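Local coordinates for protein HhaI Restriction Endonuclease (Haemophilus parahaemolyticus, PDB 6UKF) that binds DNA carrying its cognate GCGC site and cuts the strands as a restriction endonuclease, at residues F57-N62 against A228-S233; E77-T82 against V114-E119; K104-P109 against V150-R155. One frame throughout, in Å; residues are numbered along the deposited sequence. Where two conformers were deposited one is given.

Overall arrangement
All three contacts belong to one compact region beside the bound DNA. Contacts 1 and 3 lie in the same antiparallel sheet, where strands 228-236 and 148-156 are neighbours, and a probable backbone hydrogen bond from Ile231 N to Thr153 O ties the two together. Contact 1 is fully buried, with aromatic and branched side chains on one face and DNA on the other. Contact 3, at the edge strand 104-105, is partly buried and adds calcium and a base-reading arginine. Contact 2 is also partly buried, but joins the capped start of helix 80-91 to helix 110-123; its Trp116 packs on Phe57 and Phe232 of contact 1, while Val114 and Ile117 meet Val150 of contact 3.

Contact 1 (F57-N62 against A228-S233); sequences FVLIPN and ANVIFS. With nucleotides of chain B.
Phe57 and Val230 form an antiparallel hydrogen-bonded pair: Phe57 N donates to Val230 O at 2.9 Å, while the return bond from Val230 N to Phe57 O is weak. Next comes the non-hydrogen-bonded pair Val58 and Asn229, whose CA atoms are only 4.0 Å apart. Leu59 N then reaches Ala228 O at 3.2 Å. The short strand segments run at 139° to one another, and beyond this bond they splay. A water fills the gap, donating to Leu59 O at 2.9 Å and accepting from Ala228 N at 2.8 Å. Here strand 228-236 is the middle strand of a five-stranded antiparallel sheet, with strand 51-62 along one side and strand 148-156 along the other.

Phe57, Leu59 and Val230 share the protein-facing side of the sheet. With its CG set between the backbone N and the carbonyl carbon (chi1 51°), the Phe57 ring lies alongside Val230, and Val230 CB sits over one ring face, 3.8 Å from the centroid and 19° off the normal, a CH-pi contact. Val230 CG1 and CG2 both reach the Phe57 ring, and CG2 also meets Leu59 CD1 at 3.6 Å. Phe232 approaches the Phe57 ring obliquely, and Trp116 touches both phenylalanines. Met89 of helix 80-91 packs on Leu59 and Val230.

On the face of Val58 and Asn229 lies the DNA. Val58 CG2 packs 3.7 Å from O5' of deoxyguanosine 6 of chain B, and the phosphate of deoxycytidine 7 of chain B settles against the backbone at Phe57 and Val58.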
loop_
_atom_site.group_PDB
_atom_site.type_symbol
_atom_site.label_atom_id
_atom_site.label_comp_id
_atom_site.label_asym_id
_atom_site.label_seq_id
_atom_site.Cartn_x
_atom_site.Cartn_y
_atom_site.Cartn_z
ATOM N N PHE A 57 3.954 -9.122 -2.677
ATOM C CA PHE A 57 4.158 -10.333 -1.890
ATOM C C PHE A 57 5.652 -10.495 -1.622
ATOM O O PHE A 57 6.479 -10.196 -2.486
ATOM C CB PHE A 57 3.570 -11.593 -2.549
ATOM C CG PHE A 57 3.985 -11.814 -3.980
ATOM C CD1 PHE A 57 5.109 -12.568 -4.286
ATOM C CD2 PHE A 57 3.223 -11.306 -5.020
ATOM C CE1 PHE A 57 5.475 -12.790 -5.603
ATOM C CE2 PHE A 57 3.587 -11.524 -6.338
ATOM C CZ PHE A 57 4.710 -12.267 -6.630
ATOM N N VAL A 58 5.988 -10.960 -0.419
ATOM C CA VAL A 58 7.383 -11.145 -0.035
ATOM C C VAL A 58 7.901 -12.466 -0.586
ATOM O O VAL A 58 7.229 -13.502 -0.507
ATOM C CB VAL A 58 7.533 -11.074 1.496
ATOM C CG1 VAL A 58 8.942 -11.463 1.918
ATOM C CG2 VAL A 58 7.195 -9.677 1.991
ATOM N N LEU A 59 9.106 -12.430 -1.152
ATOM C CA LEU A 59 9.819 -13.627 -1.573
ATOM C C LEU A 59 11.148 -13.688 -0.838
ATOM O O LEU A 59 11.838 -12.671 -0.703
ATOM C CB LEU A 59 10.097 -13.620 -3.075
ATOM C CG LEU A 59 8.889 -13.694 -4.008
ATOM C CD1 LEU A 59 9.368 -13.734 -5.450
ATOM C CD2 LEU A 59 8.006 -14.889 -3.703
ATOM N N ILE A 60 11.507 -14.877 -0.376
ATOM C CA ILE A 60 12.737 -15.104 0.376
ATOM C C ILE A 60 13.712 -15.839 -0.539
ATOM O O ILE A 60 13.380 -16.920 -1.042
ATOM C CB ILE A 60 12.469 -15.909 1.658
ATOM C CG1 ILE A 60 11.438 -15.193 2.540
ATOM C CG2 ILE A 60 13.770 -16.143 2.407
ATOM C CD1 ILE A 60 11.834 -13.798 2.969
ATOM N N PRO A 61 14.908 -15.303 -0.789
ATOM C CA PRO A 61 15.874 -16.034 -1.620
ATOM C C PRO A 61 16.382 -17.272 -0.893
ATOM O O PRO A 61 16.784 -17.206 0.271
ATOM C CB PRO A 61 16.997 -15.016 -1.855
ATOM C CG PRO A 61 16.887 -14.052 -0.729
ATOM C CD PRO A 61 15.432 -13.994 -0.352
ATOM N N ASN A 62 16.345 -18.404 -1.583
ATOM C CA ASN A 62 16.919 -19.652 -1.091
ATOM C C ASN A 62 18.199 -19.881 -1.889
ATOM O O ASN A 62 18.159 -20.358 -3.026
ATOM C CB ASN A 62 15.935 -20.807 -1.245
ATOM C CG ASN A 62 16.449 -22.096 -0.624
ATOM O OD1 ASN A 62 17.652 -22.362 -0.623
ATOM N ND2 ASN A 62 15.538 -22.900 -0.088
ATOM N N ALA A 228 12.436 -8.334 1.143
ATOM C CA ALA A 228 12.209 -7.894 -0.224
ATOM C C ALA A 228 10.894 -8.457 -0.741
ATOM O O ALA A 228 10.556 -9.620 -0.488
ATOM C CB ALA A 228 13.354 -8.343 -1.136
ATOM N N ASN A 229 10.188 -7.621 -1.481
ATOM C CA ASN A 229 8.873 -8.000 -2.017
ATOM C C ASN A 229 8.778 -7.705 -3.508
ATOM O O ASN A 229 9.365 -6.718 -3.993
ATOM C CB ASN A 229 7.726 -7.281 -1.291
ATOM C CG ASN A 229 8.025 -5.840 -0.913
ATOM O OD1 ASN A 229 7.816 -5.440 0.235
ATOM N ND2 ASN A 229 8.499 -5.044 -1.866
ATOM N N VAL A 230 8.100 -8.600 -4.209
ATOM C CA VAL A 230 7.553 -8.255 -5.509
ATOM C C VAL A 230 6.443 -7.246 -5.275
ATOM O O VAL A 230 5.588 -7.443 -4.405
ATOM C CB VAL A 230 7.020 -9.519 -6.196
ATOM C CG1 VAL A 230 6.323 -9.171 -7.492
ATOM C CG2 VAL A 230 8.157 -10.503 -6.436
ATOM N N ILE A 231 6.465 -6.145 -6.016
ATOM C CA ILE A 231 5.519 -5.059 -5.778
ATOM C C ILE A 231 5.188 -4.402 -7.109
ATOM O O ILE A 231 6.057 -4.218 -7.965
ATOM C CB ILE A 231 6.054 -4.078 -4.712
ATOM C CG1 ILE A 231 5.049 -2.957 -4.450
ATOM C CG2 ILE A 231 7.417 -3.519 -5.115
ATOM C CD1 ILE A 231 5.269 -2.267 -3.130
ATOM N N PHE A 232 3.915 -4.065 -7.281
ATOM C CA PHE A 232 3.393 -3.585 -8.549
ATOM C C PHE A 232 3.204 -2.078 -8.517
ATOM O O PHE A 232 2.735 -1.519 -7.524
ATOM C CB PHE A 232 2.070 -4.284 -8.857
ATOM C CG PHE A 232 2.210 -5.769 -8.965
ATOM C CD1 PHE A 232 2.020 -6.581 -7.862
ATOM C CD2 PHE A 232 2.597 -6.352 -10.160
ATOM C CE1 PHE A 232 2.180 -7.949 -7.954
ATOM C CE2 PHE A 232 2.755 -7.722 -10.257
ATOM C CZ PHE A 232 2.546 -8.521 -9.152
ATOM N N SER A 233 3.586 -1.430 -9.611
ATOM C CA SER A 233 3.375 -0.006 -9.803
ATOM C C SER A 233 2.440 0.197 -10.983
ATOM O O SER A 233 2.495 -0.545 -11.970
ATOM C CB SER A 233 4.696 0.716 -10.063
ATOM O OG SER A 233 5.498 0.716 -8.897
ATOM P P DG B 6 7.696 -11.123 5.821
ATOM O OP1 DG B 6 7.706 -12.492 5.265
ATOM O OP2 DG B 6 8.785 -10.182 5.476
ATOM O "O5'" DG B 6 6.309 -10.438 5.452
ATOM C "C5'" DG B 6 5.103 -11.099 5.778
ATOM C "C4'" DG B 6 3.913 -10.244 5.415
ATOM O "O4'" DG B 6 3.855 -9.093 6.301
ATOM C "C3'" DG B 6 3.921 -9.679 3.990
ATOM O "O3'" DG B 6 2.620 -9.817 3.450
ATOM C "C2'" DG B 6 4.347 -8.226 4.176
ATOM C "C1'" DG B 6 3.743 -7.902 5.533
ATOM N N9 DG B 6 4.392 -6.830 6.271
ATOM C C8 DG B 6 5.739 -6.625 6.442
ATOM N N7 DG B 6 6.014 -5.583 7.181
ATOM C C5 DG B 6 4.765 -5.072 7.529
ATOM C C6 DG B 6 4.419 -3.945 8.318
ATOM O O6 DG B 6 5.171 -3.147 8.892
ATOM N N1 DG B 6 3.039 -3.784 8.412
ATOM C C2 DG B 6 2.112 -4.608 7.823
ATOM N N2 DG B 6 0.824 -4.296 8.024
ATOM N N3 DG B 6 2.421 -5.663 7.086
ATOM C C4 DG B 6 3.761 -5.833 6.982
ATOM P P DC B 7 2.299 -9.460 1.921
ATOM O OP1 DC B 7 1.356 -10.511 1.473
ATOM O OP2 DC B 7 3.542 -9.194 1.171
ATOM O "O5'" DC B 7 1.483 -8.093 2.036
ATOM C "C5'" DC B 7 0.216 -8.118 2.671
ATOM C "C4'" DC B 7 -0.392 -6.735 2.742
ATOM O "O4'" DC B 7 0.336 -5.936 3.710
ATOM C "C3'" DC B 7 -0.369 -5.944 1.426
ATOM O "O3'" DC B 7 -1.658 -5.378 1.204
ATOM C "C2'" DC B 7 0.709 -4.894 1.649
ATOM C "C1'" DC B 7 0.619 -4.674 3.159
ATOM N N1 DC B 7 1.861 -4.149 3.763
ATOM C C2 DC B 7 1.805 -3.022 4.590
ATOM O O2 DC B 7 0.707 -2.492 4.823
ATOM N N3 DC B 7 2.959 -2.543 5.115
ATOM C C4 DC B 7 4.120 -3.144 4.839
ATOM N N4 DC B 7 5.234 -2.636 5.375
ATOM C C5 DC B 7 4.191 -4.293 4.003
ATOM C C6 DC B 7 3.049 -4.755 3.494
HETATM O O HOH W 1 13.014 -11.099 1.373
#

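Contact 2 (E77-T82 against V114-E119); sequences EINPYT and VNWIKE
Asn115 sets its CB squarely over the ring of Tyr81, 3.4 Å from the ring centroid and 8° off the normal, a close CH-pi contact. Trp116 follows, and its CB rests on Tyr81 CB. With CG opposite the main-chain nitrogen (chi1 -175°), the indole swings across to the start of helix 80-91, where CD1 lies 3.4 Å from Asn79 ND2, the amide and indole planes being 53° apart. Indole NE1 donates to a water at 3.0 Å, in the plane of the ring. That water is also hydrogen-bonded to Thr82 OG1 at 2.7 Å and donates a longer bond to Glu77 O. One turn on, Glu119 places CB against Asn79 ND2.

Asn79 is the N-cap of helix 80-91 and builds a capping box with Thr82: Thr82 N donates to Asn79 OD1 at 2.9 Å, and Asn79 N to Thr82 OG1 at 3.2 Å. The cap thus fixes both Asn79 and Thr82 while helix 110-123 packs on them, and the indole N-H is satisfied through a water shared with that same helix start.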
loop_
_atom_site.group_PDB
_atom_site.type_symbol
_atom_site.label_atom_id
_atom_site.label_comp_id
_atom_site.label_asym_id
_atom_site.label_seq_id
_atom_site.Cartn_x
_atom_site.Cartn_y
_atom_site.Cartn_z
ATOM N N GLU A 77 -2.641 -15.849 -1.142
ATOM C CA GLU A 77 -2.152 -17.155 -1.547
ATOM C C GLU A 77 -1.533 -17.097 -2.937
ATOM O O GLU A 77 -1.813 -16.206 -3.742
ATOM C CB GLU A 77 -3.274 -18.193 -1.520
ATOM C CG GLU A 77 -4.376 -17.965 -2.550
ATOM C CD GLU A 77 -5.515 -18.978 -2.462
ATOM O OE1 GLU A 77 -6.203 -19.117 -3.417
ATOM O OE2 GLU A 77 -5.704 -19.679 -1.344
ATOM N N ILE A 78 -0.671 -18.076 -3.205
ATOM C CA ILE A 78 -0.072 -18.206 -4.523
ATOM C C ILE A 78 -1.165 -18.470 -5.547
ATOM O O ILE A 78 -1.967 -19.400 -5.398
ATOM C CB ILE A 78 0.962 -19.340 -4.502
ATOM C CG1 ILE A 78 2.096 -19.014 -3.525
ATOM C CG2 ILE A 78 1.508 -19.583 -5.886
ATOM C CD1 ILE A 78 3.001 -20.188 -3.229
ATOM N N ASN A 79 -1.210 -17.646 -6.584
ATOM C CA ASN A 79 -2.026 -17.882 -7.762
ATOM C C ASN A 79 -1.119 -18.132 -8.963
ATOM O O ASN A 79 0.106 -18.010 -8.867
ATOM C CB ASN A 79 -2.980 -16.703 -8.010
ATOM C CG ASN A 79 -2.263 -15.413 -8.360
ATOM O OD1 ASN A 79 -1.517 -15.350 -9.332
ATOM N ND2 ASN A 79 -2.526 -14.363 -7.589
ATOM N N PRO A 80 -1.684 -18.528 -10.108
ATOM C CA PRO A 80 -0.822 -18.900 -11.242
ATOM C C PRO A 80 0.107 -17.790 -11.689
ATOM O O PRO A 80 1.193 -18.071 -12.211
ATOM C CB PRO A 80 -1.828 -19.286 -12.335
ATOM C CG PRO A 80 -3.041 -19.709 -11.585
ATOM C CD PRO A 80 -3.102 -18.816 -10.383
ATOM N N TYR A 81 -0.286 -16.533 -11.495
ATOM C CA TYR A 81 0.550 -15.412 -11.911
ATOM C C TYR A 81 1.662 -15.166 -10.904
ATOM O O TYR A 81 2.793 -14.854 -11.292
ATOM C CB TYR A 81 -0.344 -14.200 -12.157
ATOM C CG TYR A 81 -1.553 -14.634 -12.955
ATOM C CD1 TYR A 81 -1.438 -14.954 -14.300
ATOM C CD2 TYR A 81 -2.787 -14.805 -12.346
ATOM C CE1 TYR A 81 -2.531 -15.392 -15.028
ATOM C CE2 TYR A 81 -3.886 -15.242 -13.064
ATOM C CZ TYR A 81 -3.752 -15.537 -14.403
ATOM O OH TYR A 81 -4.842 -15.971 -15.123
ATOM N N THR A 82 1.375 -15.343 -9.614
ATOM C CA THR A 82 2.445 -15.434 -8.630
ATOM C C THR A 82 3.471 -16.471 -9.063
ATOM O O THR A 82 4.682 -16.227 -9.025
ATOM C CB THR A 82 1.872 -15.845 -7.271
ATOM O OG1 THR A 82 0.666 -15.123 -6.992
ATOM C CG2 THR A 82 2.901 -15.600 -6.168
ATOM N N VAL A 114 -1.123 -7.683 -14.680
ATOM C CA VAL A 114 -2.535 -7.322 -14.649
ATOM C C VAL A 114 -3.358 -8.475 -14.095
ATOM O O VAL A 114 -4.277 -8.274 -13.292
ATOM C CB VAL A 114 -3.015 -6.904 -16.050
ATOM C CG1 VAL A 114 -4.536 -6.773 -16.071
ATOM C CG2 VAL A 114 -2.352 -5.604 -16.465
ATOM N N ASN A 115 -3.050 -9.701 -14.521
ATOM C CA ASN A 115 -3.814 -10.849 -14.047
ATOM C C ASN A 115 -3.571 -11.106 -12.566
ATOM O O ASN A 115 -4.498 -11.489 -11.845
ATOM C CB ASN A 115 -3.506 -12.081 -14.895
ATOM C CG ASN A 115 -4.190 -12.034 -16.244
ATOM O OD1 ASN A 115 -5.256 -11.436 -16.386
ATOM N ND2 ASN A 115 -3.586 -12.668 -17.241
ATOM N N TRP A 116 -2.345 -10.896 -12.082
ATOM C CA TRP A 116 -2.124 -10.983 -10.643
ATOM C C TRP A 116 -2.999 -9.973 -9.912
ATOM O O TRP A 116 -3.664 -10.303 -8.923
ATOM C CB TRP A 116 -0.650 -10.753 -10.289
ATOM C CG TRP A 116 -0.403 -10.968 -8.827
ATOM C CD1 TRP A 116 0.010 -12.122 -8.227
ATOM C CD2 TRP A 116 -0.595 -10.015 -7.771
ATOM N NE1 TRP A 116 0.094 -11.945 -6.867
ATOM C CE2 TRP A 116 -0.273 -10.661 -6.562
ATOM C CE3 TRP A 116 -1.005 -8.677 -7.732
ATOM C CZ2 TRP A 116 -0.342 -10.012 -5.329
ATOM C CZ3 TRP A 116 -1.073 -8.037 -6.507
ATOM C CH2 TRP A 116 -0.744 -8.705 -5.324
ATOM N N ILE A 117 -3.008 -8.730 -10.397
ATOM C CA ILE A 117 -3.803 -7.674 -9.775
ATOM C C ILE A 117 -5.278 -8.056 -9.760
ATOM O O ILE A 117 -5.968 -7.907 -8.744
ATOM C CB ILE A 117 -3.547 -6.338 -10.502
ATOM C CG1 ILE A 117 -2.151 -5.810 -10.142
ATOM C CG2 ILE A 117 -4.624 -5.307 -10.183
ATOM C CD1 ILE A 117 -1.701 -4.625 -10.971
ATOM N N LYS A 118 -5.784 -8.563 -10.883
ATOM C CA LYS A 118 -7.189 -8.951 -10.940
ATOM C C LYS A 118 -7.493 -10.049 -9.929
ATOM O O LYS A 118 -8.479 -9.973 -9.189
ATOM C CB LYS A 118 -7.553 -9.397 -12.355
ATOM C CG LYS A 118 -7.614 -8.253 -13.344
ATOM C CD LYS A 118 -7.901 -8.730 -14.751
ATOM C CE LYS A 118 -8.057 -7.558 -15.704
ATOM N NZ LYS A 118 -8.266 -8.008 -17.108
ATOM N N GLU A 119 -6.660 -11.093 -9.900
ATOM C CA GLU A 119 -6.858 -12.175 -8.941
ATOM C C GLU A 119 -6.841 -11.642 -7.517
ATOM O O GLU A 119 -7.733 -11.939 -6.712
ATOM C CB GLU A 119 -5.752 -13.217 -9.106
ATOM C CG GLU A 119 -5.813 -14.024 -10.391
ATOM C CD GLU A 119 -6.712 -15.241 -10.283
ATOM O OE1 GLU A 119 -6.938 -15.723 -9.152
ATOM O OE2 GLU A 119 -7.193 -15.720 -11.331
HETATM O O HOH W 2 0.333 -13.910 -4.616
#

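Contact 3 (K104-P109 against V150-R155); sequences KIIPLP and VSCTYR. With CA (calcium ion), chain R; EDO (1,2-ethanediol), chain F; nucleotides of chain C.
Lys104 and Tyr154 form an antiparallel hydrogen-bonded pair, with Lys104 N donating to Tyr154 O at 3.0 Å and Tyr154 N to Lys104 O at 3.1 Å. The edge strand 104-105 is gripped once more where Ile106 N reaches Cys152 O at 2.9 Å. Following the Ile106 side chain outward, CB lies 3.8 Å from Cys152 O and CG1 skirts the same carbonyl. CD1 at the tip meets Cys152 SG at 3.4 Å and lies loosely beside Tyr154 CB. Cys152 holds its sulfur opposite its own backbone N (chi1 177°), where Ile106 can cover it, and Met89 of helix 80-91 packs on Ile106. A water bridges Ile106 O and Cys152 N.

Alternate residues of strand 148-156 serve the DNA side. Ser151 OG binds the calcium ion and hydrogen-bonds to a 1,2-ethanediol; Thr153, also part of the metal site, turns OG1 toward Lys104 O in this conformer. The extended Arg155 lays its guanidinium face on the base of thymidine 4 of chain C, and NH1 gives a nearly straight 3.1 Å bond to N7 of deoxyguanosine 5 of chain C. With NH2 donating to its O6 at 2.8 Å, this is arginine's two-pronged recognition of guanine in the major groove.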
loop_
_atom_site.group_PDB
_atom_site.type_symbol
_atom_site.label_atom_id
_atom_site.label_comp_id
_atom_site.label_asym_id
_atom_site.label_seq_id
_atom_site.Cartn_x
_atom_site.Cartn_y
_atom_site.Cartn_z
ATOM N N LYS A 104 14.875 -4.381 -8.829
ATOM C CA LYS A 104 15.141 -4.871 -10.176
ATOM C C LYS A 104 13.819 -5.231 -10.830
ATOM O O LYS A 104 13.046 -6.031 -10.291
ATOM C CB LYS A 104 16.089 -6.072 -10.196
ATOM C CG LYS A 104 16.430 -6.516 -11.614
ATOM C CD LYS A 104 17.582 -7.505 -11.664
ATOM C CE LYS A 104 18.923 -6.810 -11.492
ATOM N NZ LYS A 104 20.060 -7.751 -11.650
ATOM N N ILE A 105 13.573 -4.641 -11.997
ATOM C CA ILE A 105 12.317 -4.834 -12.701
ATOM C C ILE A 105 12.223 -6.265 -13.205
ATOM O O ILE A 105 13.234 -6.939 -13.456
ATOM C CB ILE A 105 12.238 -3.813 -13.851
ATOM C CG1 ILE A 105 10.819 -3.708 -14.413
ATOM C CG2 ILE A 105 13.236 -4.172 -14.950
ATOM C CD1 ILE A 105 10.543 -2.371 -15.059
ATOM N N ILE A 106 10.991 -6.746 -13.344
ATOM C CA ILE A 106 10.704 -8.093 -13.806
ATOM C C ILE A 106 10.102 -7.982 -15.208
ATOM O O ILE A 106 8.983 -7.470 -15.362
ATOM C CB ILE A 106 9.766 -8.830 -12.841
ATOM C CG1 ILE A 106 10.467 -9.013 -11.491
ATOM C CG2 ILE A 106 9.364 -10.178 -13.415
ATOM C CD1 ILE A 106 9.527 -9.165 -10.308
ATOM N N PRO A 107 10.818 -8.430 -16.264
ATOM C CA PRO A 107 10.382 -8.220 -17.648
ATOM C C PRO A 107 9.440 -9.300 -18.179
ATOM O O PRO A 107 9.622 -9.824 -19.283
ATOM C CB PRO A 107 11.704 -8.218 -18.416
ATOM C CG PRO A 107 12.521 -9.226 -17.672
ATOM C CD PRO A 107 12.171 -9.019 -16.212
ATOM N N LEU A 108 8.425 -9.636 -17.404
ATOM C CA LEU A 108 7.402 -10.540 -17.904
ATOM C C LEU A 108 6.320 -9.752 -18.623
ATOM O O LEU A 108 6.229 -8.529 -18.481
ATOM C CB LEU A 108 6.785 -11.323 -16.750
ATOM C CG LEU A 108 7.642 -12.470 -16.215
ATOM C CD1 LEU A 108 7.039 -13.020 -14.935
ATOM C CD2 LEU A 108 7.793 -13.566 -17.260
ATOM N N PRO A 109 5.487 -10.422 -19.418
ATOM C CA PRO A 109 4.400 -9.709 -20.098
ATOM C C PRO A 109 3.527 -8.960 -19.103
ATOM O O PRO A 109 3.202 -9.466 -18.027
ATOM C CB PRO A 109 3.626 -10.829 -20.799
ATOM C CG PRO A 109 4.649 -11.892 -21.029
ATOM C CD PRO A 109 5.536 -11.843 -19.810
ATOM N N VAL A 150 1.101 -1.105 -16.087
ATOM C CA VAL A 150 1.580 -1.829 -14.916
ATOM C C VAL A 150 3.025 -2.250 -15.127
ATOM O O VAL A 150 3.405 -2.679 -16.222
ATOM C CB VAL A 150 0.707 -3.066 -14.614
ATOM C CG1 VAL A 150 1.154 -3.729 -13.312
ATOM C CG2 VAL A 150 -0.760 -2.680 -14.554
ATOM N N SER A 151 3.828 -2.128 -14.074
ATOM C CA SER A 151 5.164 -2.697 -14.025
ATOM C C SER A 151 5.346 -3.396 -12.684
ATOM O O SER A 151 4.549 -3.235 -11.754
ATOM C CB SER A 151 6.253 -1.638 -14.237
ATOM O OG SER A 151 6.299 -0.727 -13.157
ATOM N N CYS A 152 6.416 -4.177 -12.591
ATOM C CA CYS A 152 6.637 -5.045 -11.444
ATOM C C CYS A 152 8.119 -5.057 -11.116
ATOM O O CYS A 152 8.949 -5.228 -12.010
ATOM C CB CYS A 152 6.148 -6.459 -11.772
ATOM S SG CYS A 152 6.428 -7.677 -10.495
ATOM N N THR A 153 8.448 -4.867 -9.840
ATOM C CA THR A 153 9.835 -4.890 -9.406
ATOM C C THR A 153 9.959 -5.702 -8.126
ATOM O O THR A 153 8.989 -5.923 -7.399
ATOM C CB THR A 153 10.395 -3.474 -9.202
ATOM O OG1 THR A 153 11.828 -3.530 -9.186
ATOM C CG2 THR A 153 9.895 -2.866 -7.893
ATOM N N TYR A 154 11.179 -6.171 -7.880
ATOM C CA TYR A 154 11.541 -6.872 -6.655
ATOM C C TYR A 154 12.504 -5.964 -5.902
ATOM O O TYR A 154 13.596 -5.671 -6.400
ATOM C CB TYR A 154 12.205 -8.204 -6.993
ATOM C CG TYR A 154 12.549 -9.080 -5.806
ATOM C CD1 TYR A 154 11.590 -9.440 -4.867
ATOM C CD2 TYR A 154 13.833 -9.585 -5.653
ATOM C CE1 TYR A 154 11.914 -10.261 -3.796
ATOM C CE2 TYR A 154 14.161 -10.403 -4.594
ATOM C CZ TYR A 154 13.203 -10.739 -3.668
ATOM O OH TYR A 154 13.549 -11.562 -2.619
ATOM N N ARG A 155 12.092 -5.493 -4.726
ATOM C CA ARG A 155 12.908 -4.540 -3.989
ATOM C C ARG A 155 12.754 -4.754 -2.494
ATOM O O ARG A 155 11.707 -5.192 -2.013
ATOM C CB ARG A 155 12.552 -3.085 -4.334
ATOM C CG ARG A 155 11.177 -2.597 -3.863
ATOM C CD ARG A 155 10.978 -1.154 -4.306
ATOM N NE ARG A 155 9.651 -0.611 -4.024
ATOM C CZ ARG A 155 9.331 0.089 -2.936
ATOM N NH1 ARG A 155 10.232 0.330 -1.993
ATOM N NH2 ARG A 155 8.095 0.546 -2.790
HETATM CA CA CA R . 8.297 -0.988 -11.173
HETATM C C1 EDO F . 4.124 2.143 -13.851
HETATM O O1 EDO F . 5.473 1.738 -13.603
HETATM C C2 EDO F . 3.572 1.383 -15.052
HETATM O O2 EDO F . 4.375 1.635 -16.208
ATOM P P DT C 4 17.795 4.129 -2.945
ATOM O OP1 DT C 4 18.938 4.675 -2.177
ATOM O OP2 DT C 4 17.881 2.782 -3.548
ATOM O "O5'" DT C 4 16.512 4.188 -2.012
ATOM C "C5'" DT C 4 16.183 5.407 -1.388
ATOM C "C4'" DT C 4 14.881 5.287 -0.641
ATOM O "O4'" DT C 4 13.795 5.271 -1.567
ATOM C "C3'" DT C 4 14.731 4.016 0.195
ATOM O "O3'" DT C 4 15.085 4.345 1.549
ATOM C "C2'" DT C 4 13.269 3.583 0.001
ATOM C "C1'" DT C 4 12.699 4.616 -0.974
ATOM N N1 DT C 4 11.881 4.087 -2.096
ATOM C C2 DT C 4 10.551 4.424 -2.172
ATOM O O2 DT C 4 9.983 5.101 -1.334
ATOM N N3 DT C 4 9.895 3.919 -3.260
ATOM C C4 DT C 4 10.430 3.145 -4.273
ATOM O O4 DT C 4 9.757 2.741 -5.213
ATOM C C5 DT C 4 11.835 2.849 -4.146
ATOM C C7 DT C 4 12.522 2.022 -5.183
ATOM C C6 DT C 4 12.491 3.339 -3.085
ATOM P P DG C 5 15.016 3.273 2.737
ATOM O OP1 DG C 5 16.042 3.687 3.719
ATOM O OP2 DG C 5 15.042 1.895 2.202
ATOM O "O5'" DG C 5 13.607 3.567 3.400
ATOM C "C5'" DG C 5 13.305 4.866 3.876
ATOM C "C4'" DG C 5 11.917 4.868 4.454
ATOM O "O4'" DG C 5 10.948 4.745 3.372
ATOM C "C3'" DG C 5 11.645 3.687 5.391
ATOM O "O3'" DG C 5 10.796 4.070 6.444
ATOM C "C2'" DG C 5 10.970 2.688 4.451
ATOM C "C1'" DG C 5 10.100 3.652 3.648
ATOM N N9 DG C 5 9.554 3.114 2.427
ATOM C C8 DG C 5 10.184 2.360 1.469
ATOM N N7 DG C 5 9.393 2.011 0.489
ATOM C C5 DG C 5 8.163 2.570 0.831
ATOM C C6 DG C 5 6.912 2.531 0.161
ATOM O O6 DG C 5 6.626 1.973 -0.906
ATOM N N1 DG C 5 5.931 3.225 0.863
ATOM C C2 DG C 5 6.127 3.872 2.057
ATOM N N2 DG C 5 5.060 4.486 2.583
ATOM N N3 DG C 5 7.286 3.916 2.689
ATOM C C4 DG C 5 8.253 3.244 2.021
HETATM O O HOH W 3 7.657 -4.758 -15.183
#